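Local coordinates for protein trehalose-6-phosphate phosphatase (Neosartorya fumigata, PDB 5DXL) that belongs to the haloacid dehalogenase (HAD) superfamily as a trehalose-phosphatase, pairing a Rossmann-like core domain with a smaller alpha/beta cap domain, at residues V119-T124 with S130-K135; E164-A167 with E171-V174. All blocks are in the same frame, centred on the assembly; numbering follows the deposited sequence.

Interaction 1. Residues V119-T124 with S130-K135; sequences VFQHFT and SFIERK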
ATOM      1  N   VAL A 119      26.229  -9.088  10.065  1.00 16.59           N
ATOM      2  CA  VAL A 119      25.563 -10.171  10.778  1.00 17.27           C
ATOM      3  C   VAL A 119      25.139 -11.291   9.827  1.00 20.53           C
ATOM      4  O   VAL A 119      25.405 -12.469  10.076  1.00 16.04           O
ATOM      5  CB  VAL A 119      24.335  -9.659  11.544  1.00 17.78           C
ATOM      6  CG1 VAL A 119      23.476 -10.817  12.051  1.00 16.93           C
ATOM      7  CG2 VAL A 119      24.760  -8.751  12.691  1.00 19.70           C
ATOM      8  N   PHE A 120      24.473 -10.935   8.735  1.00 14.64           N
ATOM      9  CA  PHE A 120      24.085 -11.950   7.763  1.00 12.59           C
ATOM     10  C   PHE A 120      25.301 -12.687   7.180  1.00 17.00           C
ATOM     11  O   PHE A 120      25.246 -13.898   6.955  1.00 15.87           O
ATOM     12  CB  PHE A 120      23.257 -11.325   6.620  1.00 11.59           C
ATOM     13  CG  PHE A 120      21.792 -11.105   6.940  1.00 11.48           C
ATOM     14  CD1 PHE A 120      21.212 -11.568   8.108  1.00 12.35           C
ATOM     15  CD2 PHE A 120      20.985 -10.423   6.029  1.00 10.66           C
ATOM     16  CE1 PHE A 120      19.855 -11.353   8.367  1.00 11.94           C
ATOM     17  CE2 PHE A 120      19.630 -10.212   6.273  1.00 10.21           C
ATOM     18  CZ  PHE A 120      19.065 -10.672   7.440  1.00 11.68           C
ATOM     19  N   GLN A 121      26.402 -11.978   6.934  1.00 18.73           N
ATOM     20  CA  GLN A 121      27.574 -12.623   6.344  1.00 17.82           C
ATOM     21  C   GLN A 121      28.152 -13.644   7.313  1.00 17.54           C
ATOM     22  O   GLN A 121      28.608 -14.718   6.916  1.00 19.20           O
ATOM     23  CB  GLN A 121      28.646 -11.594   5.976  1.00 22.32           C
ATOM     24  CG  GLN A 121      29.898 -12.212   5.376  1.00 29.10           C
ATOM     25  CD  GLN A 121      29.631 -12.928   4.057  1.00 36.39           C
ATOM     26  OE1 GLN A 121      28.731 -12.552   3.304  1.00 31.75           O
ATOM     27  NE2 GLN A 121      30.418 -13.964   3.774  1.00 38.61           N
ATOM     28  N   HIS A 122      28.101 -13.291   8.588  1.00 16.22           N
ATOM     29  CA  HIS A 122      28.593 -14.152   9.652  1.00 18.28           C
ATOM     30  C   HIS A 122      27.821 -15.457   9.684  1.00 21.18           C
ATOM     31  O   HIS A 122      28.418 -16.541   9.688  1.00 17.68           O
ATOM     32  CB  HIS A 122      28.477 -13.440  10.988  1.00 18.07           C
ATOM     33  CG  HIS A 122      29.075 -14.197  12.127  1.00 19.75           C
ATOM     34  ND1 HIS A 122      28.319 -14.957  12.994  1.00 24.95           N
ATOM     35  CD2 HIS A 122      30.355 -14.297  12.550  1.00 19.89           C
ATOM     36  CE1 HIS A 122      29.114 -15.499  13.899  1.00 17.18           C
ATOM     37  NE2 HIS A 122      30.354 -15.113  13.653  1.00 26.41           N
ATOM     38  N   PHE A 123      26.493 -15.347   9.700  1.00 16.87           N
ATOM     39  CA  PHE A 123      25.636 -16.525   9.730  1.00 15.17           C
ATOM     40  C   PHE A 123      25.695 -17.295   8.421  1.00 16.89           C
ATOM     41  O   PHE A 123      25.539 -18.518   8.417  1.00 14.76           O
ATOM     42  CB  PHE A 123      24.190 -16.144  10.055  1.00 15.30           C
ATOM     43  CG  PHE A 123      23.925 -15.998  11.519  1.00 13.57           C
ATOM     44  CD1 PHE A 123      23.502 -17.087  12.272  1.00 15.02           C
ATOM     45  CD2 PHE A 123      24.128 -14.785  12.159  1.00 16.04           C
ATOM     46  CE1 PHE A 123      23.260 -16.963  13.635  1.00 16.89           C
ATOM     47  CE2 PHE A 123      23.893 -14.649  13.520  1.00 17.07           C
ATOM     48  CZ  PHE A 123      23.465 -15.749  14.265  1.00 17.54           C
ATOM     49  N   THR A 124      25.924 -16.599   7.309  1.00 14.28           N
ATOM     50  CA  THR A 124      26.050 -17.283   6.030  1.00 12.70           C
ATOM     51  C   THR A 124      27.269 -18.206   6.011  1.00 17.06           C
ATOM     52  O   THR A 124      27.167 -19.371   5.627  1.00 17.35           O
ATOM     53  CB  THR A 124      26.128 -16.287   4.870  1.00 15.68           C
ATOM     54  OG1 THR A 124      24.893 -15.564   4.827  1.00 14.03           O
ATOM     55  CG2 THR A 124      26.328 -17.011   3.548  1.00 17.08           C
ATOM     56  N   SER A 130      23.126 -21.377   2.799  1.00 13.69           N
ATOM     57  CA  SER A 130      22.449 -20.085   2.938  1.00 12.73           C
ATOM     58  C   SER A 130      23.114 -19.042   2.064  1.00 15.02           C
ATOM     59  O   SER A 130      24.254 -19.217   1.649  1.00 14.03           O
ATOM     60  CB  SER A 130      22.443 -19.608   4.398  1.00 13.48           C
ATOM     61  OG  SER A 130      23.746 -19.238   4.836  1.00 13.21           O
ATOM     62  N   PHE A 131      22.395 -17.954   1.789  1.00 14.03           N
ATOM     63  CA  PHE A 131      22.966 -16.839   1.040  1.00 14.15           C
ATOM     64  C   PHE A 131      22.213 -15.550   1.308  1.00 13.23           C
ATOM     65  O   PHE A 131      21.102 -15.560   1.836  1.00 11.89           O
ATOM     66  CB  PHE A 131      22.980 -17.133  -0.471  1.00 15.22           C
ATOM     67  CG  PHE A 131      21.617 -17.204  -1.101  1.00 13.85           C
ATOM     68  CD1 PHE A 131      20.909 -18.393  -1.113  1.00 15.34           C
ATOM     69  CD2 PHE A 131      21.054 -16.087  -1.706  1.00 16.11           C
ATOM     70  CE1 PHE A 131      19.661 -18.475  -1.696  1.00 18.78           C
ATOM     71  CE2 PHE A 131      19.794 -16.164  -2.291  1.00 19.18           C
ATOM     72  CZ  PHE A 131      19.105 -17.365  -2.285  1.00 16.55           C
ATOM     73  N   ILE A 132      22.824 -14.440   0.908  1.00 12.93           N
ATOM     74  CA  ILE A 132      22.255 -13.127   1.151  1.00 14.27           C
ATOM     75  C   ILE A 132      21.725 -12.539  -0.139  1.00 15.52           C
ATOM     76  O   ILE A 132      22.418 -12.563  -1.159  1.00 15.44           O
ATOM     77  CB  ILE A 132      23.290 -12.159   1.733  1.00 13.77           C
ATOM     78  CG1 ILE A 132      23.840 -12.704   3.055  1.00 16.29           C
ATOM     79  CG2 ILE A 132      22.677 -10.764   1.908  1.00 16.40           C
ATOM     80  CD1 ILE A 132      25.090 -11.987   3.536  1.00 17.03           C
ATOM     81  N   GLU A 133      20.488 -12.055  -0.084  1.00 12.37           N
ATOM     82  CA  GLU A 133      19.896 -11.277  -1.165  1.00 11.83           C
ATOM     83  C   GLU A 133      19.876  -9.817  -0.761  1.00 14.26           C
ATOM     84  O   GLU A 133      19.299  -9.442   0.259  1.00 13.60           O
ATOM     85  CB  GLU A 133      18.481 -11.763  -1.483  1.00 10.35           C
ATOM     86  CG  GLU A 133      17.725 -10.822  -2.441  1.00 16.06           C
ATOM     87  CD  GLU A 133      16.280 -11.238  -2.670  1.00 19.89           C
ATOM     88  OE1 GLU A 133      15.753 -12.069  -1.892  1.00 19.57           O
ATOM     89  OE2 GLU A 133      15.659 -10.730  -3.636  1.00 22.70           O
ATOM     90  N   ARG A 134      20.525  -8.978  -1.557  1.00 18.70           N
ATOM     91  CA  ARG A 134      20.540  -7.558  -1.256  1.00 20.69           C
ATOM     92  C   ARG A 134      19.686  -6.798  -2.267  1.00 24.54           C
ATOM     93  O   ARG A 134      19.907  -6.891  -3.476  1.00 25.32           O
ATOM     94  CB  ARG A 134      21.980  -7.038  -1.241  1.00 26.09           C
ATOM     95  CG  ARG A 134      22.102  -5.549  -0.963  1.00 32.66           C
ATOM     96  CD  ARG A 134      23.444  -5.221  -0.319  1.00 28.90           C
ATOM     97  NE  ARG A 134      23.403  -3.950   0.405  1.00 33.85           N
ATOM     98  CZ  ARG A 134      24.428  -3.445   1.084  1.00 33.52           C
ATOM     99  NH1 ARG A 134      25.580  -4.102   1.127  1.00 33.92           N
ATOM    100  NH2 ARG A 134      24.302  -2.282   1.718  1.00 30.50           N
ATOM    101  N   LYS A 135      18.678  -6.088  -1.775  1.00 17.72           N
ATOM    102  CA  LYS A 135      17.953  -5.138  -2.622  1.00 22.24           C
ATOM    103  C   LYS A 135      18.237  -3.716  -2.152  1.00 26.37           C
ATOM    104  O   LYS A 135      18.990  -3.521  -1.186  1.00 26.37           O
ATOM    105  CB  LYS A 135      16.456  -5.429  -2.604  1.00 24.03           C
ATOM    106  CG  LYS A 135      16.073  -6.714  -3.310  1.00 30.20           C
ATOM    107  CD  LYS A 135      14.684  -6.602  -3.909  1.00 41.06           C
ATOM    108  CE  LYS A 135      14.355  -7.801  -4.779  1.00 44.35           C
ATOM    109  NZ  LYS A 135      13.051  -7.629  -5.481  1.00 50.45           N
TER
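Ile132 reaches from the strand to the flank of the helix, its CD1 lying 3.6 Å from Phe120 CB and equally close to the backbone N of Gln121. With chi1 at -59°, CG1 stands anti to the carbonyl carbon and carries CD1 onto the helix, while CG2 branches off to meet the Phe120 ring obliquely. A beta-branched, wholly apolar residue suits this place, since one arm can lie against the helix backbone while the other packs on the aromatic. Gln121 starts out away from the strand, but a bend at chi2 brings OE1 within 3.7 Å of Ile132 CD1, the two side chains crossing at about a right angle; its NE2 is hydrogen-bonded to Glu125. One turn on, Thr124 OG1 sits 3.5 Å from Ile132 CG1. This hydroxyl donates to Phe120 O over 2.7 Å, from 41° above the carbonyl plane, and the Thr124 backbone N reaches the same oxygen from the opposite face. Threonine thus gives its main bond to its own helix, with a weak one to Trp141 NE1. Ser130 OG comes within 3.2 Å of Thr124 CA and 3.6 Å of Thr124 CG2, and is hydrogen-bonded to Thr127 O in the connecting turn. The helix and strand segments run nearly antiparallel, at 153°, their axes 8.3 Å apart at closest approach. Strand 131-134 is one of the two outermost strands of the four-stranded antiparallel sheet, next to 139-142; Trp141 of that neighbour meets the Phe120 ring, and helix 148-164 covers Phe120 through Leu162 and Phe123 through Cys158.

Interaction 2. Residues E164-A167 with E171-V174; sequences ETVA and EVEV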
ATOM      1  N   GLU A 164      17.472  -7.189  19.073  1.00 24.10           N
ATOM      2  CA  GLU A 164      18.021  -6.597  20.287  1.00 28.00           C
ATOM      3  C   GLU A 164      19.092  -5.552  20.005  1.00 30.52           C
ATOM      4  O   GLU A 164      19.544  -4.857  20.915  1.00 31.43           O
ATOM      5  CB  GLU A 164      18.587  -7.692  21.187  1.00 29.57           C
ATOM      6  CG  GLU A 164      17.510  -8.545  21.825  1.00 38.05           C
ATOM      7  CD  GLU A 164      18.061  -9.787  22.490  1.00 50.90           C
ATOM      8  OE1 GLU A 164      19.299  -9.970  22.495  1.00 49.78           O
ATOM      9  OE2 GLU A 164      17.246 -10.581  23.006  1.00 54.46           O
ATOM     10  N   THR A 165      19.504  -5.442  18.747  1.00 24.11           N
ATOM     11  CA  THR A 165      20.564  -4.511  18.390  1.00 23.70           C
ATOM     12  C   THR A 165      20.096  -3.546  17.304  1.00 27.06           C
ATOM     13  O   THR A 165      19.656  -2.431  17.596  1.00 27.78           O
ATOM     14  CB  THR A 165      21.839  -5.257  17.917  1.00 25.70           C
ATOM     15  OG1 THR A 165      21.515  -6.148  16.841  1.00 26.16           O
ATOM     16  CG2 THR A 165      22.437  -6.072  19.062  1.00 30.65           C
ATOM     17  N   VAL A 166      20.177  -3.994  16.056  1.00 24.24           N
ATOM     18  CA  VAL A 166      19.847  -3.165  14.904  1.00 23.94           C
ATOM     19  C   VAL A 166      18.460  -2.516  14.995  1.00 25.05           C
ATOM     20  O   VAL A 166      18.305  -1.320  14.734  1.00 25.67           O
ATOM     21  CB  VAL A 166      19.937  -3.994  13.607  1.00 25.16           C
ATOM     22  CG1 VAL A 166      19.556  -3.146  12.403  1.00 21.94           C
ATOM     23  CG2 VAL A 166      21.337  -4.567  13.448  1.00 24.47           C
ATOM     24  N   ALA A 167      17.458  -3.293  15.389  1.00 20.71           N
ATOM     25  CA  ALA A 167      16.079  -2.810  15.399  1.00 23.15           C
ATOM     26  C   ALA A 167      15.805  -1.811  16.520  1.00 25.77           C
ATOM     27  O   ALA A 167      14.752  -1.176  16.558  1.00 24.24           O
ATOM     28  CB  ALA A 167      15.120  -3.982  15.505  1.00 23.44           C
ATOM     29  N   GLU A 171      15.072   2.625  12.567  1.00 21.95           N
ATOM     30  CA  GLU A 171      13.647   2.386  12.352  1.00 22.10           C
ATOM     31  C   GLU A 171      13.440   1.293  11.305  1.00 19.65           C
ATOM     32  O   GLU A 171      13.016   1.556  10.181  1.00 17.04           O
ATOM     33  CB  GLU A 171      12.938   3.673  11.915  1.00 22.01           C
ATOM     34  CG  GLU A 171      12.824   4.719  13.011  1.00 31.32           C
ATOM     35  CD  GLU A 171      12.066   4.210  14.224  1.00 41.83           C
ATOM     36  OE1 GLU A 171      10.956   3.657  14.051  1.00 42.32           O
ATOM     37  OE2 GLU A 171      12.582   4.356  15.353  1.00 48.28           O
ATOM     38  N   VAL A 172      13.772   0.070  11.681  1.00 18.78           N
ATOM     39  CA  VAL A 172      13.647  -1.070  10.783  1.00 17.88           C
ATOM     40  C   VAL A 172      12.889  -2.172  11.482  1.00 19.66           C
ATOM     41  O   VAL A 172      12.773  -2.185  12.707  1.00 18.83           O
ATOM     42  CB  VAL A 172      15.022  -1.618  10.327  1.00 14.24           C
ATOM     43  CG1 VAL A 172      15.784  -0.561   9.533  1.00 16.74           C
ATOM     44  CG2 VAL A 172      15.849  -2.103  11.522  1.00 19.34           C
ATOM     45  N   GLU A 173      12.364  -3.106  10.707  1.00 18.51           N
ATOM     46  CA  GLU A 173      11.786  -4.277  11.332  1.00 19.87           C
ATOM     47  C   GLU A 173      12.369  -5.535  10.739  1.00 15.83           C
ATOM     48  O   GLU A 173      12.849  -5.544   9.605  1.00 16.07           O
ATOM     49  CB  GLU A 173      10.271  -4.273  11.202  1.00 22.78           C
ATOM     50  CG  GLU A 173       9.766  -4.295   9.804  1.00 23.36           C
ATOM     51  CD  GLU A 173       8.285  -4.005   9.760  1.00 36.34           C
ATOM     52  OE1 GLU A 173       7.674  -3.881  10.844  1.00 32.73           O
ATOM     53  OE2 GLU A 173       7.735  -3.889   8.645  1.00 30.78           O
ATOM     54  N   VAL A 174      12.337  -6.595  11.539  1.00 17.20           N
ATOM     55  CA  VAL A 174      12.844  -7.892  11.137  1.00 20.22           C
ATOM     56  C   VAL A 174      11.663  -8.817  10.848  1.00 21.58           C
ATOM     57  O   VAL A 174      10.799  -9.002  11.705  1.00 27.01           O
ATOM     58  CB  VAL A 174      13.752  -8.501  12.231  1.00 22.40           C
ATOM     59  CG1 VAL A 174      14.492  -9.692  11.693  1.00 23.99           C
ATOM     60  CG2 VAL A 174      14.738  -7.454  12.754  1.00 23.49           C
TER
HETATM   61  O   HOH W   1      12.665  -0.749  14.945  1.00 34.89           O
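Val172 CG2 is the methyl on which this short contact turns: it lies 3.9 Å from Ala167 CA and 4.0 Å from Val166 CG1. In Val172 a chi1 of -63° sets CG1 anti to the carbonyl carbon and leaves CG2 between the backbone N and the carbonyl carbon; it is CG2 that faces the helical turn. Val166 answers with CG1, held anti to its own backbone N at 178°, and the two valines meet obliquely through single methyl branches. Small, rigid, beta-branched residues serve well here, giving apolar surface close to the main chain. Ala167 has just a methyl group to offer, which lets its backbone come near the strand; Ala167 CB is 4.4 Å from CG2 of Val174, two residues beyond Val172 on the strand. A water lies 2.7 Å from Ala167 O and an equal 2.7 Å from Val172 O, linking the two main chains beside the apolar patch. Strand 172-177 is an outermost strand of the four-stranded antiparallel sheet and pairs with 180-185. Trp112 of helix 112-125 touches Val166 and Val172, and Val116 also touches Val166, while Arg159 and Leu162 of helix 148-164 lie against Val174.

How the interactions relate
Interactions 1 and 2 lie in the same alpha/beta unit, the antiparallel sheet of four strands with its helices, and follow each other along the chain. Interaction 1 uses strand 131-134 and interaction 2 strand 172-177, the two outermost strands of that sheet. Their centres are about 16 Å apart, and although the nearest atoms come to about 5 Å they do not touch. Helices 112-125 and 148-164 both take part in the surroundings of the two contacts, whose centres lie about 27 Å (interaction 1) and about 22 Å (interaction 2) from the centre of the chain. This sheet, separate from the eight-stranded mixed one, is consistent with the cap domain of a HAD-family phosphatase.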